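Local coordinates for CigR Protein (Salmonella enterica subsp. enterica serovar Typhimurium, PDB 4EW5) that is of unknown function but is a putative inner membrane protein, represented here by its C-terminal domain, at residues R21-N26 and G64-Y69. Residues are numbered along the deposited sequence; the frame is centred on the assembly and turned at random.
Sequences RQLAVN and GQLPYY. With EDO (1,2-ethanediol), chain C.
Leu23, near the C-terminal end of helix 11-26, reaches across to Gln65 and Leu66 in the loop between helix 60-63 and strand 72-77. Its CB points at that loop. CG turns anti to the carbonyl carbon (chi1 -75°), and the two methyls it carries make the contact. Leu23 CD2 packs on the aliphatic root of Gln65, 3.6 Å from Gln65 CB, and it also touches Gln65 CG. CD1 meets the same residue, with Leu23 CD1 3.8 Å from Gln65 CB. It also touches Leu66, where Leu23 CD1 and Leu66 CD2 lie 4.0 Å apart. The CB of Gln65 thus faces both methyls of one leucine.

Gln65 starts toward the helix, but its chain bends at chi2 (-76°) and the amide leads away. Its side chain also packs on Gln22 of the second subunit, so the contact lies beside the subunit interface. The side chains of Leu23 and Leu66 run past each other in opposite directions. Leu66 is buried and rests on Leu81 of strand 80-85, which links the helix contact to the antiparallel sheet.

Another side of the helix carries Arg21. Its guanidinium is hydrogen-bonded to the backbone oxygens of Val98, Asp100 and Leu101, near the chain end. One of its faces has Val25 CG2 above it, 3.7 Å from the plane. A 1,2-ethanediol, probably from the crystallisation liquor, sits at the guanidinium edge. Arg21 NH2 makes a weak hydrogen bond of 3.4 Å to its O1.

Between helix and loop the contact is small, burying 119 Å² in all, and its closest approaches are between carbon atoms. Its hold is mainly van der Waals and hydrophobic, and the polar end of Gln65 is turned out of it.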
# COMPACT_ATOMS: atom_id res chain seq x y z
N ARG A 21 0.19 -0.64 10.08
CA ARG A 21 -0.38 -1.07 11.33
C ARG A 21 0.29 -2.35 11.83
O ARG A 21 0.49 -2.52 13.00
CB ARG A 21 -1.89 -1.25 11.23
CG ARG A 21 -2.56 -1.74 12.49
CD ARG A 21 -2.58 -0.56 13.49
NE ARG A 21 -3.43 -0.83 14.64
CZ ARG A 21 -3.44 -0.13 15.78
NH1 ARG A 21 -2.62 0.88 15.97
NH2 ARG A 21 -4.30 -0.48 16.73
N GLN A 22 0.62 -3.26 10.93
CA GLN A 22 1.44 -4.43 11.33
C GLN A 22 2.76 -4.06 11.91
O GLN A 22 3.20 -4.65 12.90
CB GLN A 22 1.68 -5.34 10.14
CG GLN A 22 0.46 -6.00 9.66
CD GLN A 22 0.65 -6.66 8.29
OE1 GLN A 22 1.57 -6.35 7.55
NE2 GLN A 22 -0.28 -7.52 7.96
N LEU A 23 3.46 -3.08 11.30
CA LEU A 23 4.72 -2.61 11.82
C LEU A 23 4.51 -1.98 13.19
O LEU A 23 5.22 -2.28 14.18
CB LEU A 23 5.32 -1.59 10.84
CG LEU A 23 5.94 -2.16 9.57
CD1 LEU A 23 6.08 -1.10 8.46
CD2 LEU A 23 7.30 -2.80 9.91
N ALA A 24 3.62 -0.98 13.27
CA ALA A 24 3.41 -0.33 14.60
C ALA A 24 3.12 -1.32 15.73
O ALA A 24 3.78 -1.27 16.79
CB ALA A 24 2.26 0.74 14.50
N VAL A 25 2.16 -2.24 15.52
CA VAL A 25 1.71 -3.11 16.57
C VAL A 25 2.85 -4.07 16.96
O VAL A 25 3.12 -4.26 18.12
CB VAL A 25 0.46 -3.93 16.18
CG1 VAL A 25 0.20 -5.09 17.18
CG2 VAL A 25 -0.76 -2.98 16.00
N ASN A 26 3.48 -4.69 15.98
CA ASN A 26 4.57 -5.66 16.27
C ASN A 26 5.85 -5.08 16.80
O ASN A 26 6.62 -5.80 17.47
CB ASN A 26 4.74 -6.62 15.12
CG ASN A 26 3.47 -7.47 14.90
OD1 ASN A 26 2.81 -7.40 13.82
ND2 ASN A 26 3.06 -8.21 15.97
N GLY A 64 13.20 1.06 8.10
CA GLY A 64 13.68 0.03 7.21
C GLY A 64 12.65 -0.66 6.35
O GLY A 64 13.03 -1.29 5.34
N GLN A 65 11.34 -0.56 6.74
CA GLN A 65 10.25 -1.27 6.11
C GLN A 65 9.23 -0.40 5.44
O GLN A 65 8.17 -0.88 5.04
CB GLN A 65 9.51 -2.14 7.20
CG GLN A 65 10.49 -2.83 8.10
CD GLN A 65 11.09 -3.98 7.38
OE1 GLN A 65 10.36 -4.70 6.68
NE2 GLN A 65 12.40 -4.16 7.51
N LEU A 66 9.50 0.90 5.39
CA LEU A 66 8.75 1.86 4.68
C LEU A 66 9.62 2.45 3.55
O LEU A 66 10.81 2.49 3.64
CB LEU A 66 8.40 3.05 5.61
CG LEU A 66 7.50 2.70 6.80
CD1 LEU A 66 7.40 3.90 7.71
CD2 LEU A 66 6.13 2.27 6.28
N PRO A 67 9.00 2.89 2.46
CA PRO A 67 9.78 3.46 1.36
C PRO A 67 10.59 4.68 1.72
O PRO A 67 10.21 5.51 2.59
CB PRO A 67 8.70 3.86 0.31
CG PRO A 67 7.55 3.02 0.63
CD PRO A 67 7.57 2.86 2.18
N TYR A 68 11.73 4.84 1.08
CA TYR A 68 12.61 5.91 1.43
C TYR A 68 12.69 6.83 0.22
O TYR A 68 13.03 6.38 -0.88
CB TYR A 68 14.03 5.35 1.78
CG TYR A 68 15.09 6.44 1.78
CD1 TYR A 68 14.90 7.64 2.49
CD2 TYR A 68 16.25 6.31 1.07
CE1 TYR A 68 15.90 8.62 2.51
CE2 TYR A 68 17.23 7.31 1.05
CZ TYR A 68 17.05 8.46 1.77
OH TYR A 68 17.95 9.49 1.75
N TYR A 69 12.42 8.10 0.45
CA TYR A 69 12.50 9.15 -0.58
C TYR A 69 13.42 10.22 -0.11
O TYR A 69 13.13 10.94 0.90
CB TYR A 69 11.15 9.79 -0.82
CG TYR A 69 10.04 8.83 -1.14
CD1 TYR A 69 9.82 8.40 -2.45
CD2 TYR A 69 9.17 8.39 -0.15
CE1 TYR A 69 8.80 7.53 -2.74
CE2 TYR A 69 8.16 7.48 -0.41
CZ TYR A 69 7.93 7.07 -1.69
OH TYR A 69 6.91 6.16 -1.92
C1 EDO C . -5.73 -3.11 14.47
O1 EDO C . -5.98 -3.29 15.93
C2 EDO C . -6.50 -1.93 13.83
O2 EDO C . -6.83 -1.97 12.39